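Local coordinates for phosphate-binding protein PstS (Borrelia burgdorferi, PDB 4N13) that binds inorganic phosphate with micromolar affinity as the solute-binding component of an ABC transporter for phosphate import, at residues K12-G17 / Y61-S66; D27-R32 / Q252-E257; A85-I90 / Q258-I263; I143-L148 / I222-I227. One frame throughout, in Å; residues are numbered along the deposited sequence.

Contact 1 of 4, residues K12-G17 / Y61-S66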
loop_
_atom_site.group_PDB
_atom_site.type_symbol
_atom_site.label_atom_id
_atom_site.label_comp_id
_atom_site.label_asym_id
_atom_site.label_seq_id
_atom_site.Cartn_x
_atom_site.Cartn_y
_atom_site.Cartn_z
ATOM N N LYS A 12 -11.170 22.504 21.360
ATOM C CA LYS A 12 -11.405 22.330 19.936
ATOM C C LYS A 12 -11.645 20.858 19.625
ATOM O O LYS A 12 -11.175 19.984 20.352
ATOM C CB LYS A 12 -10.214 22.831 19.141
ATOM C CG LYS A 12 -9.823 24.259 19.465
ATOM C CD LYS A 12 -10.833 25.253 18.930
ATOM C CE LYS A 12 -10.523 26.647 19.457
ATOM N NZ LYS A 12 -11.142 27.727 18.651
ATOM N N ILE A 13 -12.381 20.584 18.554
ATOM C CA ILE A 13 -12.685 19.215 18.170
ATOM C C ILE A 13 -12.278 18.974 16.725
ATOM O O ILE A 13 -12.636 19.736 15.835
ATOM C CB ILE A 13 -14.184 18.915 18.354
ATOM C CG1 ILE A 13 -14.555 19.055 19.842
ATOM C CG2 ILE A 13 -14.519 17.523 17.843
ATOM C CD1 ILE A 13 -16.018 18.894 20.145
ATOM N N VAL A 14 -11.515 17.910 16.502
ATOM C CA VAL A 14 -11.112 17.511 15.173
ATOM C C VAL A 14 -11.525 16.059 14.965
ATOM O O VAL A 14 -10.865 15.126 15.454
ATOM C CB VAL A 14 -9.595 17.689 14.959
ATOM C CG1 VAL A 14 -9.167 17.162 13.577
ATOM C CG2 VAL A 14 -9.210 19.147 15.146
ATOM N N SER A 15 -12.623 15.872 14.240
ATOM C CA SER A 15 -13.133 14.538 13.938
ATOM C C SER A 15 -12.519 14.060 12.614
ATOM O O SER A 15 -12.629 14.751 11.599
ATOM C CB SER A 15 -14.659 14.556 13.857
ATOM O OG SER A 15 -15.156 13.241 13.751
ATOM N N ILE A 16 -11.874 12.892 12.642
ATOM C CA ILE A 16 -11.186 12.340 11.487
ATOM C C ILE A 16 -11.840 11.003 11.125
ATOM O O ILE A 16 -12.267 10.253 11.994
ATOM C CB ILE A 16 -9.704 12.139 11.807
ATOM C CG1 ILE A 16 -9.109 13.414 12.407
ATOM C CG2 ILE A 16 -8.926 11.668 10.584
ATOM C CD1 ILE A 16 -7.631 13.326 12.718
ATOM N N GLY A 17 -11.920 10.719 9.834
ATOM C CA GLY A 17 -12.444 9.448 9.365
ATOM C C GLY A 17 -11.596 8.924 8.231
ATOM O O GLY A 17 -10.799 9.653 7.666
ATOM N N TYR A 61 -16.516 15.003 9.148
ATOM C CA TYR A 61 -15.102 14.978 9.510
ATOM C C TYR A 61 -14.449 16.274 9.035
ATOM O O TYR A 61 -14.867 16.838 8.012
ATOM C CB TYR A 61 -14.402 13.799 8.831
ATOM C CG TYR A 61 -15.023 12.463 9.170
ATOM C CD1 TYR A 61 -15.228 12.091 10.487
ATOM C CD2 TYR A 61 -15.431 11.594 8.180
ATOM C CE1 TYR A 61 -15.796 10.884 10.810
ATOM C CE2 TYR A 61 -16.016 10.364 8.497
ATOM C CZ TYR A 61 -16.208 10.032 9.827
ATOM O OH TYR A 61 -16.784 8.832 10.185
ATOM N N LYS A 62 -13.411 16.723 9.747
ATOM C CA LYS A 62 -12.554 17.815 9.285
ATOM C C LYS A 62 -11.326 17.321 8.518
ATOM O O LYS A 62 -10.683 18.089 7.808
ATOM C CB LYS A 62 -12.104 18.668 10.464
ATOM C CG LYS A 62 -13.201 19.531 11.033
ATOM C CD LYS A 62 -12.664 20.415 12.147
ATOM C CE LYS A 62 -13.766 21.173 12.857
ATOM N NZ LYS A 62 -13.245 21.823 14.078
ATOM N N ILE A 63 -10.985 16.042 8.681
ATOM C CA ILE A 63 -9.869 15.429 7.973
ATOM C C ILE A 63 -10.339 14.046 7.564
ATOM O O ILE A 63 -10.972 13.355 8.363
ATOM C CB ILE A 63 -8.606 15.266 8.867
ATOM C CG1 ILE A 63 -8.153 16.616 9.440
ATOM C CG2 ILE A 63 -7.491 14.565 8.111
ATOM C CD1 ILE A 63 -7.066 16.503 10.495
ATOM N N ALA A 64 -9.984 13.616 6.355
ATOM C CA ALA A 64 -10.151 12.223 5.940
ATOM C C ALA A 64 -8.784 11.617 5.680
ATOM O O ALA A 64 -7.881 12.294 5.193
ATOM C CB ALA A 64 -11.002 12.123 4.685
ATOM N N ILE A 65 -8.643 10.341 6.007
ATOM C CA ILE A 65 -7.419 9.610 5.722
ATOM C C ILE A 65 -7.738 8.568 4.655
ATOM O O ILE A 65 -8.626 7.739 4.854
ATOM C CB ILE A 65 -6.862 8.903 6.958
ATOM C CG1 ILE A 65 -6.678 9.894 8.099
ATOM C CG2 ILE A 65 -5.568 8.205 6.590
ATOM C CD1 ILE A 65 -5.639 10.972 7.819
ATOM N N SER A 66 -7.033 8.622 3.517
ATOM C CA SER A 66 -7.335 7.737 2.401
ATOM C C SER A 66 -6.125 6.929 1.969
ATOM O O SER A 66 -5.000 7.415 1.995
ATOM C CB SER A 66 -7.836 8.558 1.211
ATOM O OG SER A 66 -8.150 7.720 0.115
#
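Ile16 and Gly17 of strand 12-17 pair in parallel with Ile63 and Ala64 of strand 63-66, the two axes 4.8 Å apart at closest and turned 23° to each other. Gly17 uses both its backbone groups: its N donates to Ile63 O at 3.2 Å, and its O accepts from Ile65 N. Upstream, Lys62 N bonds to Ser15 O at 2.8 Å.

The Lys62 side chain then runs back along the strand. The straight chain carries Lys62 NZ to Ile13 O at 2.8 Å, almost in line with the carbonyl bond. NZ also forms a salt bridge with Asp236, so the ammonium group ties the strand to a second partner.

The Tyr61 ring covers Gly17. One ring face rests on Gly17 CA, 3.6 Å from the ring centroid and 5° off the normal, a CH-pi contact made close by the lack of a side chain on Gly17. Ser15 OG sits in the ring plane at the edge, 3.5 Å from Tyr61 CD1. The sheet face carrying Ile16 and Ile63 is aliphatic. These two side chains run alongside each other in the same direction, with their CD1 atoms 3.9 Å apart. Ile63 CD1 also meets Val14 CG1, and Ile16 CG2 meets Ile65 CG1.

Strand 40-45 pairs with the other edge of strand 12-18, and strand 223-230 runs antiparallel on the far side of strand 63-66. Helix 237-246 packs on Val14 and Ile16, while helix 49-57 packs on Ala64. This is the parallel part of the sheet in one lobe of the periplasmic binding protein fold.

Contact 2 of 4, residues D27-R32 / Q252-E257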
loop_
_atom_site.group_PDB
_atom_site.type_symbol
_atom_site.label_atom_id
_atom_site.label_comp_id
_atom_site.label_asym_id
_atom_site.label_seq_id
_atom_site.Cartn_x
_atom_site.Cartn_y
_atom_site.Cartn_z
ATOM N N ASP A 27 -4.728 6.281 16.093
ATOM C CA ASP A 27 -5.039 6.244 17.521
ATOM C C ASP A 27 -3.828 6.601 18.360
ATOM O O ASP A 27 -3.936 7.377 19.320
ATOM C CB ASP A 27 -5.576 4.876 17.940
ATOM C CG ASP A 27 -6.972 4.588 17.382
ATOM O OD1 ASP A 27 -7.611 5.524 16.856
ATOM O OD2 ASP A 27 -7.426 3.430 17.457
ATOM N N GLU A 28 -2.670 6.050 18.000
ATOM C CA GLU A 28 -1.469 6.404 18.749
ATOM C C GLU A 28 -1.097 7.870 18.531
ATOM O O GLU A 28 -0.645 8.555 19.453
ATOM C CB GLU A 28 -0.304 5.487 18.396
ATOM C CG GLU A 28 0.943 5.813 19.201
ATOM C CD GLU A 28 2.061 4.825 19.053
ATOM O OE1 GLU A 28 1.848 3.748 18.458
ATOM O OE2 GLU A 28 3.160 5.141 19.550
ATOM N N MET A 29 -1.253 8.355 17.303
ATOM C CA MET A 29 -0.991 9.758 17.031
ATOM C C MET A 29 -1.876 10.659 17.878
ATOM O O MET A 29 -1.409 11.677 18.392
ATOM C CB MET A 29 -1.179 10.096 15.565
ATOM C CG MET A 29 -0.137 9.582 14.623
ATOM S SD MET A 29 -0.566 9.911 12.920
ATOM C CE MET A 29 0.973 9.510 12.114
ATOM N N ILE A 30 -3.152 10.301 18.009
ATOM C CA ILE A 30 -4.069 11.070 18.842
ATOM C C ILE A 30 -3.586 11.113 20.282
ATOM O O ILE A 30 -3.534 12.173 20.915
ATOM C CB ILE A 30 -5.493 10.479 18.748
ATOM C CG1 ILE A 30 -6.096 10.812 17.380
ATOM C CG2 ILE A 30 -6.393 11.002 19.882
ATOM C CD1 ILE A 30 -7.338 10.037 17.024
ATOM N N LEU A 31 -3.224 9.961 20.820
ATOM C CA LEU A 31 -2.853 9.933 22.226
ATOM C C LEU A 31 -1.510 10.608 22.474
ATOM O O LEU A 31 -1.332 11.278 23.488
ATOM C CB LEU A 31 -2.887 8.506 22.766
ATOM C CG LEU A 31 -4.331 7.992 22.956
ATOM C CD1 LEU A 31 -4.393 6.493 23.092
ATOM C CD2 LEU A 31 -5.005 8.653 24.147
ATOM N N ARG A 32 -0.584 10.497 21.534
ATOM C CA ARG A 32 0.691 11.179 21.707
ATOM C C ARG A 32 0.589 12.675 21.465
ATOM O O ARG A 32 1.242 13.456 22.168
ATOM C CB ARG A 32 1.748 10.500 20.863
ATOM C CG ARG A 32 1.993 9.103 21.439
ATOM C CD ARG A 32 3.148 8.388 20.845
ATOM N NE ARG A 32 4.403 9.004 21.217
ATOM C CZ ARG A 32 5.568 8.592 20.753
ATOM N NH1 ARG A 32 5.606 7.577 19.899
ATOM N NH2 ARG A 32 6.678 9.192 21.133
ATOM N N GLN A 252 6.024 10.292 12.271
ATOM C CA GLN A 252 6.568 9.358 11.307
ATOM C C GLN A 252 7.197 8.157 12.002
ATOM O O GLN A 252 7.177 7.046 11.473
ATOM C CB GLN A 252 7.528 10.088 10.372
ATOM C CG GLN A 252 6.766 11.093 9.554
ATOM C CD GLN A 252 5.793 10.381 8.620
ATOM O OE1 GLN A 252 6.194 9.502 7.857
ATOM N NE2 GLN A 252 4.516 10.739 8.685
ATOM N N ASP A 253 7.733 8.360 13.203
ATOM C CA ASP A 253 8.202 7.213 13.987
ATOM C C ASP A 253 7.030 6.283 14.309
ATOM O O ASP A 253 7.181 5.066 14.273
ATOM C CB ASP A 253 8.863 7.655 15.286
ATOM C CG ASP A 253 10.237 8.302 15.076
ATOM O OD1 ASP A 253 10.805 8.191 13.976
ATOM O OD2 ASP A 253 10.758 8.919 16.034
ATOM N N ILE A 254 5.867 6.857 14.641
ATOM C CA ILE A 254 4.689 6.042 14.905
ATOM C C ILE A 254 4.320 5.216 13.671
ATOM O O ILE A 254 4.038 4.028 13.780
ATOM C CB ILE A 254 3.514 6.915 15.337
ATOM C CG1 ILE A 254 3.821 7.592 16.674
ATOM C CG2 ILE A 254 2.235 6.087 15.426
ATOM C CD1 ILE A 254 2.907 8.751 17.013
ATOM N N VAL A 255 4.318 5.853 12.499
ATOM C CA VAL A 255 4.019 5.156 11.243
ATOM C C VAL A 255 4.922 3.934 11.086
ATOM O O VAL A 255 4.467 2.835 10.781
ATOM C CB VAL A 255 4.234 6.111 10.042
ATOM C CG1 VAL A 255 4.223 5.389 8.720
ATOM C CG2 VAL A 255 3.155 7.202 10.031
ATOM N N GLU A 256 6.216 4.121 11.303
ATOM C CA GLU A 256 7.161 3.022 11.084
ATOM C C GLU A 256 7.124 1.972 12.188
ATOM O O GLU A 256 7.290 0.783 11.909
ATOM C CB GLU A 256 8.566 3.584 10.841
ATOM C CG GLU A 256 8.552 4.459 9.588
ATOM C CD GLU A 256 9.891 4.630 8.932
ATOM O OE1 GLU A 256 10.924 4.439 9.611
ATOM O OE2 GLU A 256 9.921 4.976 7.725
ATOM N N GLU A 257 6.868 2.388 13.419
ATOM C CA GLU A 257 6.716 1.433 14.516
ATOM C C GLU A 257 5.521 0.517 14.297
ATOM O O GLU A 257 5.454 -0.568 14.858
ATOM C CB GLU A 257 6.540 2.183 15.839
ATOM C CG GLU A 257 7.804 2.866 16.295
ATOM C CD GLU A 257 7.593 4.061 17.235
ATOM O OE1 GLU A 257 6.504 4.234 17.831
ATOM O OE2 GLU A 257 8.555 4.850 17.384
HETATM O O HOH W 1 4.651 2.950 19.447
#
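The guanidinium of Arg32 and the carboxylate of Glu257 are nearly coplanar, 15° apart, with Glu257 OE1 at the guanidinium edge. The gap from Arg32 NH1 to Glu257 OE1 is 4.0 Å, too long for a salt bridge. NH1 also lies 3.7 Å from Ile254 CG1, in an oblique approach. Within its own helix Arg32 makes a weak, long salt bridge, NH1 to Glu28 OE2 at 3.5 Å. The chain bends at chi3, and the guanidinium runs on past Glu28, with its NH1 corner near that carboxylate.

The carboxylates of Glu28 and Glu257 are tilted 36° apart. A water bridges them, donating to Glu28 OE2 at 2.7 Å and to Glu257 OE1 at 2.8 Å. Together with Arg32 it probably eases the repulsion between the two acids. Glu28 OE1 has a weak hydrogen bond from Gln258.

The helices run roughly antiparallel, at 145°, with axes 10.0 Å apart. They join the helix that follows the first strand of the fold to the last helix of the chain, on one lobe of the binding protein.

Ile254 fills the middle of the interface. Its CG2 lies against the Glu28 carboxylate, and its CD1 reaches Arg32 CD. Ile254 CD1 is also 4.0 Å from Met29 CG. Met29 is stretched out, with chi2 and chi3 near 180°, which brings its CE to 3.8 Å from Val255 CG2. Phe242, Phe245 and Met246 of helix 237-246 also pack on Met29.

Contact 3 of 4, residues A85-I90 / Q258-I263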
loop_
_atom_site.group_PDB
_atom_site.type_symbol
_atom_site.label_atom_id
_atom_site.label_comp_id
_atom_site.label_asym_id
_atom_site.label_seq_id
_atom_site.Cartn_x
_atom_site.Cartn_y
_atom_site.Cartn_z
ATOM N N ALA A 85 2.322 8.483 4.680
ATOM C CA ALA A 85 2.800 7.117 4.856
ATOM C C ALA A 85 2.641 6.355 3.570
ATOM O O ALA A 85 1.880 6.775 2.699
ATOM C CB ALA A 85 2.065 6.410 6.001
ATOM N N TYR A 86 3.327 5.211 3.479
ATOM C CA TYR A 86 3.227 4.331 2.318
ATOM C C TYR A 86 3.008 2.899 2.756
ATOM O O TYR A 86 3.593 2.452 3.753
ATOM C CB TYR A 86 4.490 4.370 1.466
ATOM C CG TYR A 86 4.821 5.738 0.968
ATOM C CD1 TYR A 86 4.237 6.240 -0.179
ATOM C CD2 TYR A 86 5.728 6.536 1.644
ATOM C CE1 TYR A 86 4.553 7.517 -0.639
ATOM C CE2 TYR A 86 6.041 7.790 1.202
ATOM C CZ TYR A 86 5.469 8.277 0.061
ATOM O OH TYR A 86 5.810 9.553 -0.349
ATOM N N ASP A 87 2.162 2.207 2.006
ATOM C CA ASP A 87 1.889 0.789 2.167
ATOM C C ASP A 87 2.363 0.116 0.897
ATOM O O ASP A 87 1.632 0.018 -0.102
ATOM C CB ASP A 87 0.385 0.604 2.387
ATOM C CG ASP A 87 -0.038 -0.825 2.342
ATOM O OD1 ASP A 87 0.818 -1.685 2.598
ATOM O OD2 ASP A 87 -1.235 -1.080 2.066
ATOM N N ALA A 88 3.608 -0.331 0.928
ATOM C CA ALA A 88 4.274 -0.890 -0.244
ATOM C C ALA A 88 4.257 -2.405 -0.264
ATOM O O ALA A 88 4.312 -3.051 0.784
ATOM C CB ALA A 88 5.719 -0.391 -0.317
ATOM N N LEU A 89 4.221 -2.961 -1.466
ATOM C CA LEU A 89 4.313 -4.414 -1.657
ATOM C C LEU A 89 5.469 -4.721 -2.576
ATOM O O LEU A 89 5.818 -3.915 -3.455
ATOM C CB LEU A 89 3.024 -4.991 -2.236
ATOM C CG LEU A 89 1.831 -4.791 -1.307
ATOM C CD1 LEU A 89 1.070 -3.505 -1.667
ATOM C CD2 LEU A 89 0.970 -6.022 -1.317
ATOM N N ILE A 90 6.035 -5.905 -2.382
ATOM C CA ILE A 90 7.187 -6.354 -3.138
ATOM C C ILE A 90 6.920 -7.763 -3.651
ATOM O O ILE A 90 6.091 -8.498 -3.105
ATOM C CB ILE A 90 8.462 -6.316 -2.265
ATOM C CG1 ILE A 90 8.413 -7.363 -1.154
ATOM C CG2 ILE A 90 8.616 -4.921 -1.679
ATOM C CD1 ILE A 90 9.631 -7.362 -0.224
ATOM N N GLN A 258 4.589 0.939 13.460
ATOM C CA GLN A 258 3.406 0.145 13.170
ATOM C C GLN A 258 3.445 -0.494 11.807
ATOM O O GLN A 258 2.429 -0.969 11.307
ATOM C CB GLN A 258 2.171 0.994 13.370
ATOM C CG GLN A 258 2.068 1.300 14.830
ATOM C CD GLN A 258 0.699 1.563 15.297
ATOM O OE1 GLN A 258 -0.237 0.897 14.886
ATOM N NE2 GLN A 258 0.546 2.557 16.158
ATOM N N GLY A 259 4.636 -0.564 11.226
ATOM C CA GLY A 259 4.845 -1.411 10.072
ATOM C C GLY A 259 4.703 -0.773 8.715
ATOM O O GLY A 259 4.823 -1.465 7.708
ATOM N N PHE A 260 4.441 0.528 8.675
ATOM C CA PHE A 260 4.307 1.238 7.407
ATOM C C PHE A 260 5.608 1.981 7.157
ATOM O O PHE A 260 6.514 1.970 7.981
ATOM C CB PHE A 260 3.148 2.247 7.446
ATOM C CG PHE A 260 1.777 1.646 7.333
ATOM C CD1 PHE A 260 1.005 1.876 6.211
ATOM C CD2 PHE A 260 1.231 0.908 8.375
ATOM C CE1 PHE A 260 -0.262 1.356 6.105
ATOM C CE2 PHE A 260 -0.036 0.372 8.266
ATOM C CZ PHE A 260 -0.782 0.600 7.126
ATOM N N LEU A 261 5.707 2.624 6.010
ATOM C CA LEU A 261 6.895 3.375 5.636
ATOM C C LEU A 261 6.596 4.856 5.731
ATOM O O LEU A 261 5.542 5.290 5.291
ATOM C CB LEU A 261 7.236 3.063 4.188
ATOM C CG LEU A 261 8.543 3.655 3.718
ATOM C CD1 LEU A 261 9.710 2.953 4.391
ATOM C CD2 LEU A 261 8.625 3.516 2.208
ATOM N N GLY A 262 7.504 5.627 6.316
ATOM C CA GLY A 262 7.308 7.053 6.500
ATOM C C GLY A 262 7.805 7.915 5.347
ATOM O O GLY A 262 8.410 7.442 4.388
ATOM N N ILE A 263 7.483 9.200 5.430
ATOM C CA ILE A 263 7.928 10.192 4.475
ATOM C C ILE A 263 9.180 10.893 5.003
ATOM O O ILE A 263 9.572 10.711 6.142
ATOM C CB ILE A 263 6.838 11.263 4.247
ATOM C CG1 ILE A 263 6.562 12.059 5.533
ATOM C CG2 ILE A 263 5.570 10.628 3.677
ATOM C CD1 ILE A 263 5.714 13.294 5.307
#
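Backbone hydrogen bonds join Tyr86 to Leu261 in both directions. Tyr86 N donates to Leu261 O at 2.9 Å, and Leu261 N donates to Tyr86 O at 3.1 Å. The second is the straighter bond, with 169° at the hydrogen. The two residues form a single antiparallel hydrogen-bonded pair. Leu261 O takes a further CA-H...O contact from Ala85 CA at 3.3 Å.

The incoming chain has just left helix 249-257. A Schellman motif ends that helix, with Gly259 at positive phi as its C-prime residue: Phe260 N bonds to Val255 O and Gly259 N to Glu256 O. The chain is thereby turned onto strand 80-93, a long strand shared by the two lobes of this class II binding protein.

Phe260 reaches across the strand at Tyr86 and Asp87, its CD1 3.6 Å from Tyr86 O and its CE1 3.8 Å from Asp87 CB, both in an oblique approach to the ring. The Phe260 side chain is also about 4 Å from that of Thr21, a phosphate-binding residue by similarity. The Tyr86 ring has Gly262 O at its edge, in plane.

Among apolar side chains, Ile263 lies roughly perpendicular to Tyr86. With its chi1 at 64°, Ile263 CG2 is swung opposite the carbonyl carbon and comes within 3.8 Å of Tyr86 CE2. Tyr86 CB and Leu261 CB are 4.1 Å apart. Ile215 of helix 212-216 touches both Tyr86 and Leu261, and Asn216 hydrogen-bonds to Gly262 O.

Contact 4 of 4, residues I143-L148 / I222-I227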
loop_
_atom_site.group_PDB
_atom_site.type_symbol
_atom_site.label_atom_id
_atom_site.label_comp_id
_atom_site.label_asym_id
_atom_site.label_seq_id
_atom_site.Cartn_x
_atom_site.Cartn_y
_atom_site.Cartn_z
ATOM N N ILE A 143 -2.907 -5.086 -4.962
ATOM C CA ILE A 143 -2.294 -5.518 -6.211
ATOM C C ILE A 143 -3.313 -5.411 -7.344
ATOM O O ILE A 143 -2.997 -4.985 -8.451
ATOM C CB ILE A 143 -1.717 -6.941 -6.082
ATOM C CG1 ILE A 143 -0.533 -6.950 -5.091
ATOM C CG2 ILE A 143 -1.333 -7.504 -7.456
ATOM C CD1 ILE A 143 0.594 -5.961 -5.402
ATOM N N LYS A 144 -4.561 -5.781 -7.077
ATOM C CA LYS A 144 -5.589 -5.646 -8.102
ATOM C C LYS A 144 -5.742 -4.180 -8.535
ATOM O O LYS A 144 -5.830 -3.871 -9.727
ATOM C CB LYS A 144 -6.925 -6.222 -7.621
ATOM C CG LYS A 144 -8.033 -6.095 -8.630
ATOM C CD LYS A 144 -9.119 -7.139 -8.409
ATOM C CE LYS A 144 -10.392 -6.809 -9.190
ATOM N NZ LYS A 144 -10.131 -6.438 -10.608
ATOM N N ASP A 145 -5.753 -3.275 -7.566
ATOM C CA ASP A 145 -5.982 -1.865 -7.830
ATOM C C ASP A 145 -4.768 -1.184 -8.459
ATOM O O ASP A 145 -4.915 -0.338 -9.336
ATOM C CB ASP A 145 -6.393 -1.159 -6.531
ATOM C CG ASP A 145 -7.788 -1.585 -6.052
ATOM O OD1 ASP A 145 -8.545 -2.209 -6.844
ATOM O OD2 ASP A 145 -8.134 -1.286 -4.886
ATOM N N LEU A 146 -3.571 -1.546 -8.012
ATOM C CA LEU A 146 -2.351 -0.860 -8.433
ATOM C C LEU A 146 -1.826 -1.380 -9.757
ATOM O O LEU A 146 -1.191 -0.643 -10.500
ATOM C CB LEU A 146 -1.257 -1.020 -7.379
ATOM C CG LEU A 146 -1.502 -0.279 -6.071
ATOM C CD1 LEU A 146 -0.501 -0.789 -5.048
ATOM C CD2 LEU A 146 -1.400 1.236 -6.254
ATOM N N LEU A 147 -2.048 -2.661 -10.031
ATOM C CA LEU A 147 -1.508 -3.280 -11.224
ATOM C C LEU A 147 -2.609 -3.665 -12.204
ATOM O O LEU A 147 -2.685 -3.100 -13.285
ATOM C CB LEU A 147 -0.610 -4.481 -10.874
ATOM C CG LEU A 147 0.792 -4.125 -10.400
ATOM C CD1 LEU A 147 1.480 -5.279 -9.698
ATOM C CD2 LEU A 147 1.606 -3.677 -11.602
ATOM N N LEU A 148 -3.475 -4.605 -11.845
ATOM C CA LEU A 148 -4.409 -5.145 -12.818
ATOM C C LEU A 148 -5.349 -4.088 -13.366
ATOM O O LEU A 148 -5.541 -4.005 -14.582
ATOM C CB LEU A 148 -5.228 -6.281 -12.202
ATOM C CG LEU A 148 -4.443 -7.544 -11.858
ATOM C CD1 LEU A 148 -5.331 -8.566 -11.143
ATOM C CD2 LEU A 148 -3.853 -8.172 -13.107
ATOM N N ILE A 222 4.850 0.070 -6.762
ATOM C CA ILE A 222 3.899 -0.857 -6.136
ATOM C C ILE A 222 3.630 -0.475 -4.678
ATOM O O ILE A 222 4.157 -1.072 -3.748
ATOM C CB ILE A 222 4.368 -2.334 -6.230
ATOM C CG1 ILE A 222 4.976 -2.660 -7.594
ATOM C CG2 ILE A 222 3.204 -3.262 -5.913
ATOM C CD1 ILE A 222 4.046 -2.490 -8.735
ATOM N N LYS A 223 2.845 0.571 -4.487
ATOM C CA LYS A 223 2.492 1.014 -3.148
ATOM C C LYS A 223 1.240 1.840 -3.186
ATOM O O LYS A 223 0.947 2.482 -4.188
ATOM C CB LYS A 223 3.616 1.827 -2.488
ATOM C CG LYS A 223 3.795 3.266 -2.985
ATOM C CD LYS A 223 4.573 3.377 -4.260
ATOM C CE LYS A 223 4.889 4.836 -4.616
ATOM N NZ LYS A 223 3.640 5.576 -4.995
ATOM N N ARG A 224 0.507 1.816 -2.079
ATOM C CA ARG A 224 -0.538 2.787 -1.821
ATOM C C ARG A 224 0.062 3.949 -1.057
ATOM O O ARG A 224 0.860 3.770 -0.138
ATOM C CB ARG A 224 -1.652 2.162 -1.000
ATOM C CG ARG A 224 -2.386 1.031 -1.701
ATOM C CD ARG A 224 -3.766 0.958 -1.144
ATOM N NE ARG A 224 -4.607 -0.146 -1.597
ATOM C CZ ARG A 224 -5.486 -0.086 -2.599
ATOM N NH1 ARG A 224 -5.588 0.996 -3.361
ATOM N NH2 ARG A 224 -6.261 -1.124 -2.849
ATOM N N ASN A 225 -0.333 5.144 -1.451
ATOM C CA ASN A 225 0.064 6.368 -0.769
ATOM C C ASN A 225 -1.022 6.732 0.238
ATOM O O ASN A 225 -2.177 6.951 -0.140
ATOM C CB ASN A 225 0.220 7.502 -1.793
ATOM C CG ASN A 225 1.432 7.341 -2.711
ATOM O OD1 ASN A 225 2.151 6.371 -2.649
ATOM N ND2 ASN A 225 1.659 8.337 -3.566
ATOM N N LEU A 226 -0.693 6.738 1.523
ATOM C CA LEU A 226 -1.664 7.095 2.558
ATOM C C LEU A 226 -1.655 8.606 2.703
ATOM O O LEU A 226 -0.603 9.203 2.957
ATOM C CB LEU A 226 -1.329 6.412 3.880
ATOM C CG LEU A 226 -1.961 5.023 4.076
ATOM C CD1 LEU A 226 -3.450 5.137 4.383
ATOM C CD2 LEU A 226 -1.789 4.150 2.856
ATOM N N ILE A 227 -2.821 9.211 2.523
ATOM C CA ILE A 227 -2.925 10.662 2.373
ATOM C C ILE A 227 -3.888 11.252 3.387
ATOM O O ILE A 227 -4.905 10.657 3.769
ATOM C CB ILE A 227 -3.346 11.090 0.934
ATOM C CG1 ILE A 227 -4.657 10.442 0.506
ATOM C CG2 ILE A 227 -2.234 10.793 -0.049
ATOM C CD1 ILE A 227 -5.177 10.985 -0.808
#
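Leu146 and Ile222 lose the most surface here, followed by Arg224. Leu146 points from helix 143-148 toward the strand and lies over its backbone. Its CD2 is 3.4 Å from Lys223 O, and its CD1 is 3.7 Å from Lys223 N.

Leu146 reaches only the backbone of Ile222; the Ile222 side chain meets two other helix residues. Its CD1 contacts both methyls of Leu147, CD1 and CD2, each at 3.9 Å. On the other branch, Ile222 CG2 touches Ile143 CD1 at 3.8 Å.

Arg224 supplies the polar end. Its outstretched chain takes NH2 to Asp145 OD2 at 2.8 Å in a straight salt-bridge hydrogen bond, 171° at the hydrogen. The oxygen lies in the guanidinium plane, but NH2 meets it on its anti side, 26° out of the carboxylate plane. The two planes are 68° apart. Arg224 NE bonds to Ser142 OG, which fixes the guanidinium from a second direction.

Helix 138-151 begins at the Ser137-Ser139 phosphate-binding segment, assigned by similarity. The contact sets that helix against a strand running between the lobes, an arrangement consistent with the cleft of a class II periplasmic binding protein.

Overall arrangement
Contacts 1, 3 and 4 share one sheet. Strand 223-230 links them: Ile227 N is 2.9 Å from Ser66 O of contact 1, and Leu226 N is 2.8 Å from Ala85 O of contact 3. Contacts 3 and 4 have centres about 12 Å apart. Contact 2 lies about 16 Å from contact 1, centre to centre, and joins contact 3 through Gln252 OE1 to Ile263 N at 2.8 Å. Three contacts come near residues inferred by similarity to bind phosphate. The side chain of Ile65 in contact 1 is about 5 Å from that of Ser19, that of Ile143 in contact 4 is about 6 Å from that of Ser139, and Phe260 of contact 3 lies near Thr21.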